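Aminoglycoside acetyltransferase meta-AAC0020 (Uncultured bacterium, PDB 5F47) probably transfers an acetyl group from acetyl-coenzyme A to aminoglycoside antibiotics, as a GNAT-fold resistance enzyme from a soil metagenome. Local coordinates at residues Asn19-Pro22 and Lys23-Gln26; His47-Lys50 and Leu51-Gln54; Asn112-Tyr115 and Thr116-Phe120. All blocks are in the same frame, centred on the assembly; numbering follows the deposited sequence.

Interaction 1 of 3, residues Asn19-Pro22 and Lys23-Gln26; sequences NDLP and KFIQ
D20 O, L21 O and P22 O accept in turn from F24 N, I25 N and Q26 N, three i to i+4 bonds that wind the first turn of helix 21-34; the bond from I25 N to L21 O is 2.9 Å long with an N-H...O angle of 164°. D20 holds the N-cap position but makes no capping bond with its side chain. Instead OD2 turns back to the backbone N of A17, while OD1 faces K23. The carboxylate and the extended lysine chain run side by side in the same direction, yet D20 OD1 and K23 NZ stay 4.2 Å apart, beyond a salt bridge. A water spans this gap: it donates to D20 OD1 at 2.7 Å and accepts from K23 NZ at 2.9 Å. L21 carries the apolar part. With its CG swung opposite the backbone N (chi1 -173°), the end of the side chain comes back over the turn, where CG meets I25 CD1 at 3.9 Å. L21 CD1 also lies 4.1 Å from F24 CD2, approaching the ring at a slant. F24, the buried residue of the turn, packs on V59 of strand 57-64 and L51 of helix 45-53; L21 rests on L48 of that same helix, and the K23 chain touches L63 on strand 57-64.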
loop_
_atom_site.group_PDB
_atom_site.type_symbol
_atom_site.label_atom_id
_atom_site.label_comp_id
_atom_site.label_asym_id
_atom_site.label_seq_id
_atom_site.Cartn_x
_atom_site.Cartn_y
_atom_site.Cartn_z
ATOM N N ASN B 19 4.304 -15.307 -17.994
ATOM C CA ASN B 19 4.857 -16.654 -18.119
ATOM C C ASN B 19 5.959 -16.934 -17.095
ATOM O O ASN B 19 6.646 -17.951 -17.175
ATOM C CB ASN B 19 5.375 -16.889 -19.549
ATOM C CG ASN B 19 6.642 -16.101 -19.877
ATOM O OD1 ASN B 19 7.007 -15.149 -19.192
ATOM N ND2 ASN B 19 7.312 -16.500 -20.959
ATOM N N ASP B 20 6.111 -16.046 -16.112
ATOM C CA ASP B 20 7.242 -16.145 -15.189
ATOM C C ASP B 20 6.912 -16.648 -13.783
ATOM O O ASP B 20 7.617 -16.322 -12.834
ATOM C CB ASP B 20 7.948 -14.784 -15.080
ATOM C CG ASP B 20 8.839 -14.491 -16.281
ATOM O OD1 ASP B 20 9.568 -15.407 -16.719
ATOM O OD2 ASP B 20 8.829 -13.345 -16.781
ATOM N N LEU B 21 5.875 -17.469 -13.642
ATOM C CA LEU B 21 5.585 -18.047 -12.328
ATOM C C LEU B 21 6.794 -18.730 -11.674
ATOM O O LEU B 21 6.992 -18.567 -10.471
ATOM C CB LEU B 21 4.423 -19.032 -12.404
ATOM C CG LEU B 21 3.954 -19.557 -11.044
ATOM C CD1 LEU B 21 3.588 -18.421 -10.092
ATOM C CD2 LEU B 21 2.782 -20.504 -11.233
ATOM N N PRO B 22 7.604 -19.499 -12.438
ATOM C CA PRO B 22 8.755 -20.112 -11.759
ATOM C C PRO B 22 9.710 -19.107 -11.124
ATOM O O PRO B 22 10.169 -19.351 -10.006
ATOM C CB PRO B 22 9.459 -20.879 -12.888
ATOM C CG PRO B 22 8.368 -21.218 -13.819
ATOM C CD PRO B 22 7.493 -19.998 -13.826
ATOM N N LYS B 23 10.003 -18.001 -11.809
ATOM C CA LYS B 23 10.873 -16.986 -11.228
ATOM C C LYS B 23 10.191 -16.287 -10.057
ATOM O O LYS B 23 10.850 -15.907 -9.096
ATOM C CB LYS B 23 11.304 -15.967 -12.285
ATOM C CG LYS B 23 12.353 -16.518 -13.244
ATOM C CD LYS B 23 12.642 -15.536 -14.368
ATOM C CE LYS B 23 13.645 -16.111 -15.364
ATOM N NZ LYS B 23 13.757 -15.250 -16.575
ATOM N N PHE B 24 8.871 -16.124 -10.135
ATOM C CA PHE B 24 8.111 -15.515 -9.044
ATOM C C PHE B 24 8.233 -16.385 -7.785
ATOM O O PHE B 24 8.500 -15.874 -6.693
ATOM C CB PHE B 24 6.649 -15.348 -9.471
ATOM C CG PHE B 24 5.789 -14.517 -8.536
ATOM C CD1 PHE B 24 6.324 -13.571 -7.664
ATOM C CD2 PHE B 24 4.411 -14.696 -8.553
ATOM C CE1 PHE B 24 5.481 -12.827 -6.820
ATOM C CE2 PHE B 24 3.576 -13.961 -7.744
ATOM C CZ PHE B 24 4.101 -13.029 -6.868
ATOM N N ILE B 25 8.083 -17.693 -7.958
ATOM C CA ILE B 25 8.219 -18.630 -6.842
ATOM C C ILE B 25 9.639 -18.604 -6.287
ATOM O O ILE B 25 9.825 -18.601 -5.065
ATOM C CB ILE B 25 7.812 -20.049 -7.270
ATOM C CG1 ILE B 25 6.299 -20.072 -7.491
ATOM C CG2 ILE B 25 8.206 -21.100 -6.211
ATOM C CD1 ILE B 25 5.776 -21.379 -8.058
ATOM N N GLN B 26 10.642 -18.552 -7.163
ATOM C CA GLN B 26 12.026 -18.398 -6.693
ATOM C C GLN B 26 12.194 -17.140 -5.847
ATOM O O GLN B 26 12.859 -17.167 -4.804
ATOM C CB GLN B 26 13.008 -18.348 -7.863
ATOM C CG GLN B 26 13.309 -19.664 -8.530
ATOM C CD GLN B 26 14.284 -19.474 -9.679
ATOM O OE1 GLN B 26 15.430 -19.053 -9.479
ATOM N NE2 GLN B 26 13.827 -19.758 -10.894
HETATM O O HOH W 1 11.566 -15.644 -18.474
#

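Interaction 2 of 3, residues His47-Lys50 and Leu51-Gln54; sequences HLQK and LLNQ. With CA (calcium ion), chain I.
Q49 and N53, one helical turn apart near the C-terminal end of helix 45-53, join through their side-chain amides: Q49 NE2 donates to N53 OD1 at 3.0 Å. The acceptor lies close to the amide plane of Q49, but the donor sits above the carbonyl plane of N53, 47° out of it, and the two amides are turned 41° against each other. A bend at chi2 (66°) directs the Q49 chain along the helix toward the next turn, where NE2 meets N53 OD1. Q49 NE2 also donates to E18 O, a backbone atom of the neighbouring loop, which gives this amide two acceptors. The tightly packed side is made by H47, L48, L51 and L52, all buried. L48 lies on L21 and I28 of helix 21-34, L51 on F24, and H47 NE2 bonds to Q79 O of the second subunit. Beneath them the backbone bonds are regular, with L51 N to H47 O at 3.0 Å. On the solvent side K50 stretches out extended and exposed. At the last turn N53 N bonds to Q49 O at 2.9 Å, with a weak second bond to K50 O at 3.3 Å. The carbonyl N53 O is given to a calcium ion at 2.4 Å, whose shell also holds four waters, E18 OE2 and N55 OD1. One of those waters lies 2.9 Å from L52 O and 3.2 Å from Q54 O. The partial negative charge of the helix C-terminal end would be expected to favour the cation, and the shared ties to E18, by metal and by Q49, link this end to the loop before helix 21-34.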
loop_
_atom_site.group_PDB
_atom_site.type_symbol
_atom_site.label_atom_id
_atom_site.label_comp_id
_atom_site.label_asym_id
_atom_site.label_seq_id
_atom_site.Cartn_x
_atom_site.Cartn_y
_atom_site.Cartn_z
ATOM N N HIS B 47 -3.297 -19.457 -7.267
ATOM C CA HIS B 47 -3.376 -18.143 -6.649
ATOM C C HIS B 47 -2.226 -17.243 -7.101
ATOM O O HIS B 47 -2.421 -16.069 -7.463
ATOM C CB HIS B 47 -3.375 -18.263 -5.116
ATOM C CG HIS B 47 -3.271 -16.936 -4.431
ATOM N ND1 HIS B 47 -4.329 -16.056 -4.375
ATOM C CD2 HIS B 47 -2.230 -16.316 -3.829
ATOM C CE1 HIS B 47 -3.950 -14.959 -3.742
ATOM N NE2 HIS B 47 -2.673 -15.079 -3.423
ATOM N N LEU B 48 -1.014 -17.787 -7.078
ATOM C CA LEU B 48 0.148 -16.987 -7.428
ATOM C C LEU B 48 0.104 -16.575 -8.897
ATOM O O LEU B 48 0.509 -15.458 -9.238
ATOM C CB LEU B 48 1.436 -17.751 -7.116
ATOM C CG LEU B 48 1.713 -18.005 -5.630
ATOM C CD1 LEU B 48 2.985 -18.821 -5.464
ATOM C CD2 LEU B 48 1.799 -16.681 -4.866
ATOM N N GLN B 49 -0.399 -17.449 -9.762
ATOM C CA GLN B 49 -0.516 -17.099 -11.172
ATOM C C GLN B 49 -1.518 -15.966 -11.360
ATOM O O GLN B 49 -1.284 -15.046 -12.139
ATOM C CB GLN B 49 -0.929 -18.305 -12.015
ATOM C CG GLN B 49 -0.985 -18.014 -13.522
ATOM C CD GLN B 49 0.380 -17.700 -14.099
ATOM O OE1 GLN B 49 1.281 -18.538 -14.053
ATOM N NE2 GLN B 49 0.544 -16.489 -14.646
ATOM N N LYS B 50 -2.636 -16.040 -10.648
ATOM C CA LYS B 50 -3.660 -14.997 -10.710
ATOM C C LYS B 50 -3.085 -13.641 -10.315
ATOM O O LYS B 50 -3.346 -12.620 -10.959
ATOM C CB LYS B 50 -4.840 -15.360 -9.806
ATOM C CG LYS B 50 -6.075 -14.490 -9.981
ATOM C CD LYS B 50 -7.259 -15.053 -9.189
ATOM C CE LYS B 50 -8.449 -14.097 -9.180
ATOM N NZ LYS B 50 -9.640 -14.676 -8.484
ATOM N N LEU B 51 -2.303 -13.625 -9.245
ATOM C CA LEU B 51 -1.634 -12.392 -8.830
ATOM C C LEU B 51 -0.647 -11.872 -9.888
ATOM O O LEU B 51 -0.675 -10.692 -10.231
ATOM C CB LEU B 51 -0.932 -12.621 -7.489
ATOM C CG LEU B 51 -0.050 -11.490 -6.952
ATOM C CD1 LEU B 51 -0.859 -10.216 -6.825
ATOM C CD2 LEU B 51 0.544 -11.891 -5.602
ATOM N N LEU B 52 0.199 -12.748 -10.429
ATOM C CA LEU B 52 1.143 -12.358 -11.470
ATOM C C LEU B 52 0.427 -11.816 -12.699
ATOM O O LEU B 52 0.974 -10.957 -13.415
ATOM C CB LEU B 52 2.031 -13.548 -11.842
ATOM C CG LEU B 52 3.283 -13.288 -12.667
ATOM C CD1 LEU B 52 4.208 -12.367 -11.892
ATOM C CD2 LEU B 52 3.971 -14.610 -12.967
ATOM N N ASN B 53 -0.789 -12.307 -12.953
ATOM C CA ASN B 53 -1.604 -11.847 -14.082
ATOM C C ASN B 53 -2.229 -10.463 -13.899
ATOM O O ASN B 53 -2.661 -9.855 -14.873
ATOM C CB ASN B 53 -2.752 -12.834 -14.365
ATOM C CG ASN B 53 -2.293 -14.113 -15.046
ATOM O OD1 ASN B 53 -1.183 -14.203 -15.573
ATOM N ND2 ASN B 53 -3.164 -15.114 -15.044
ATOM N N GLN B 54 -2.313 -9.979 -12.659
ATOM C CA GLN B 54 -2.967 -8.686 -12.406
ATOM C C GLN B 54 -2.205 -7.560 -13.093
ATOM O O GLN B 54 -0.975 -7.565 -13.131
ATOM C CB GLN B 54 -3.080 -8.399 -10.901
ATOM C CG GLN B 54 -3.936 -9.408 -10.144
ATOM C CD GLN B 54 -4.028 -9.155 -8.645
ATOM O OE1 GLN B 54 -4.462 -10.032 -7.882
ATOM N NE2 GLN B 54 -3.643 -7.955 -8.212
HETATM CA CA CA I . -1.924 -9.276 -17.070
HETATM O O HOH W 2 0.163 -9.186 -15.614
HETATM O O HOH W 3 -4.239 -9.707 -16.928
HETATM O O HOH W 4 -2.699 -8.769 -19.271
HETATM O O HOH W 5 -0.100 -8.342 -18.276
#

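Interaction 3 of 3, residues Asn112-Tyr115 and Thr116-Phe120; sequences NQFY and TEKGF
The rings of Y115 and F120 meet at the end of helix 103-117, Y115 CD1 lying over one face of the F120 ring, offset toward its rim, with F120 CE2 3.4 Å away. Their centroids are 4.6 Å apart and the planes 39° apart, an oblique pair. Beside it K118 lays its aliphatic chain on F114: CD stands 3.7 Å from the centroid of the F114 ring, 27° off the normal, a CH-pi contact over the face. K118 CG lies beside the backbone N (chi1 -69°) and chi2 is extended, which carries CD over the ring; the bends beyond it only set the course of CE and NZ. On the outer surface Q113 NE2 donates to E117 OE2 at 2.9 Å in a nearly straight bond. The oxygen lies in the amide plane of Q113, whereas the donor comes from above the carboxylate plane. The other carboxylate oxygen, E117 OE1, accepts from a water that also donates to F114 O. T116 doubles the grip on N112 O: its backbone N bonds at 2.9 Å and its OG1 at 2.7 Å, from opposite faces of the carbonyl plane.

What positions the aromatic pair is a Schellman motif. G119, at positive phi, turns the chain, G119 N bonds to T116 O, and F120 N returns to Y115 O at 3.0 Å, bringing the F120 ring onto Y115. Further out, Y115 OH bonds to S74 OG, F114 meets Y58 and F60 edge-to-face, and L156 of the second subunit packs on Y115, T116 and F120. The chemistry is therefore divided: inside, the apolar Y115-F120 pair that accompanies the Schellman motif closes the helix before strand 122-128, while outside the E117 carboxylate takes the Q113 N-H on one oxygen and a water on the other.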
loop_
_atom_site.group_PDB
_atom_site.type_symbol
_atom_site.label_atom_id
_atom_site.label_comp_id
_atom_site.label_asym_id
_atom_site.label_seq_id
_atom_site.Cartn_x
_atom_site.Cartn_y
_atom_site.Cartn_z
ATOM N N ASN B 112 11.870 2.458 -10.764
ATOM C CA ASN B 112 11.472 3.854 -10.908
ATOM C C ASN B 112 11.481 4.312 -12.361
ATOM O O ASN B 112 10.650 5.131 -12.753
ATOM C CB ASN B 112 12.352 4.754 -10.045
ATOM C CG ASN B 112 12.099 4.536 -8.574
ATOM O OD1 ASN B 112 11.137 3.848 -8.202
ATOM N ND2 ASN B 112 12.943 5.108 -7.726
ATOM N N GLN B 113 12.413 3.797 -13.165
ATOM C CA GLN B 113 12.415 4.082 -14.587
ATOM C C GLN B 113 11.131 3.576 -15.258
ATOM O O GLN B 113 10.534 4.264 -16.086
ATOM C CB GLN B 113 13.635 3.443 -15.247
ATOM C CG GLN B 113 13.707 3.629 -16.761
ATOM C CD GLN B 113 13.882 5.079 -17.182
ATOM O OE1 GLN B 113 14.476 5.885 -16.462
ATOM N NE2 GLN B 113 13.362 5.416 -18.357
ATOM N N PHE B 114 10.727 2.359 -14.908
ATOM C CA PHE B 114 9.496 1.781 -15.448
ATOM C C PHE B 114 8.258 2.641 -15.146
ATOM O O PHE B 114 7.469 2.944 -16.047
ATOM C CB PHE B 114 9.313 0.372 -14.880
ATOM C CG PHE B 114 8.032 -0.301 -15.291
ATOM C CD1 PHE B 114 7.870 -0.777 -16.586
ATOM C CD2 PHE B 114 7.012 -0.503 -14.361
ATOM C CE1 PHE B 114 6.694 -1.419 -16.958
ATOM C CE2 PHE B 114 5.844 -1.151 -14.729
ATOM C CZ PHE B 114 5.687 -1.602 -16.012
ATOM N N TYR B 115 8.119 3.064 -13.898
ATOM C CA TYR B 115 6.932 3.804 -13.509
ATOM C C TYR B 115 7.012 5.242 -14.015
ATOM O O TYR B 115 5.983 5.882 -14.256
ATOM C CB TYR B 115 6.742 3.733 -12.001
ATOM C CG TYR B 115 6.186 2.393 -11.564
ATOM C CD1 TYR B 115 4.960 1.959 -12.031
ATOM C CD2 TYR B 115 6.886 1.591 -10.683
ATOM C CE1 TYR B 115 4.423 0.734 -11.625
ATOM C CE2 TYR B 115 6.360 0.357 -10.258
ATOM C CZ TYR B 115 5.136 -0.048 -10.735
ATOM O OH TYR B 115 4.605 -1.257 -10.338
ATOM N N THR B 116 8.233 5.745 -14.212
ATOM C CA THR B 116 8.394 7.065 -14.841
ATOM C C THR B 116 7.878 7.060 -16.278
ATOM O O THR B 116 7.165 7.985 -16.710
ATOM C CB THR B 116 9.877 7.530 -14.838
ATOM O OG1 THR B 116 10.332 7.658 -13.487
ATOM C CG2 THR B 116 10.043 8.868 -15.551
ATOM N N GLU B 117 8.248 6.026 -17.018
ATOM C CA GLU B 117 7.815 5.883 -18.403
ATOM C C GLU B 117 6.293 5.786 -18.496
ATOM O O GLU B 117 5.691 6.270 -19.458
ATOM C CB GLU B 117 8.469 4.656 -19.039
ATOM C CG GLU B 117 9.971 4.794 -19.259
ATOM C CD GLU B 117 10.673 3.459 -19.503
ATOM O OE1 GLU B 117 10.073 2.391 -19.230
ATOM O OE2 GLU B 117 11.835 3.482 -19.966
ATOM N N LYS B 118 5.686 5.173 -17.486
ATOM C CA LYS B 118 4.235 5.036 -17.395
ATOM C C LYS B 118 3.544 6.284 -16.865
ATOM O O LYS B 118 2.324 6.317 -16.755
ATOM C CB LYS B 118 3.872 3.838 -16.510
ATOM C CG LYS B 118 4.231 2.500 -17.136
ATOM C CD LYS B 118 3.970 1.356 -16.172
ATOM C CE LYS B 118 2.488 1.106 -15.970
ATOM N NZ LYS B 118 1.877 0.484 -17.177
ATOM N N GLY B 119 4.321 7.311 -16.542
ATOM C CA GLY B 119 3.759 8.585 -16.122
ATOM C C GLY B 119 3.146 8.576 -14.735
ATOM O O GLY B 119 2.187 9.312 -14.466
ATOM N N PHE B 120 3.693 7.751 -13.847
ATOM C CA PHE B 120 3.264 7.760 -12.456
ATOM C C PHE B 120 3.768 9.010 -11.729
ATOM O O PHE B 120 4.758 9.630 -12.152
ATOM C CB PHE B 120 3.784 6.521 -11.718
ATOM C CG PHE B 120 2.968 5.280 -11.935
ATOM C CD1 PHE B 120 2.450 4.960 -13.180
ATOM C CD2 PHE B 120 2.736 4.417 -10.881
ATOM C CE1 PHE B 120 1.705 3.785 -13.370
ATOM C CE2 PHE B 120 1.996 3.249 -11.064
ATOM C CZ PHE B 120 1.478 2.938 -12.306
HETATM O O HOH W 6 7.323 1.636 -18.584
#

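How the interactions relate
Interactions 1 and 2 belong together: helices 21-34 and 45-53 are successive in the chain, their contacts lie about 10 Å apart between centres, and they touch directly, L21 N standing 3.5 Å from L52 CD2. Interaction 3 is remote, with its nearest atoms about 12 Å from interaction 1 and about 9 Å from interaction 2. Interaction 1 is a surface contact at a helix start; the other two are partly buried helix ends, and both reach the second subunit. Chemistry follows place: a water joins opposite charges at 19-26, a calcium ion takes a helix-end carbonyl at 47-54, and aromatic packing with a glycine turn closes the helix at 112-120.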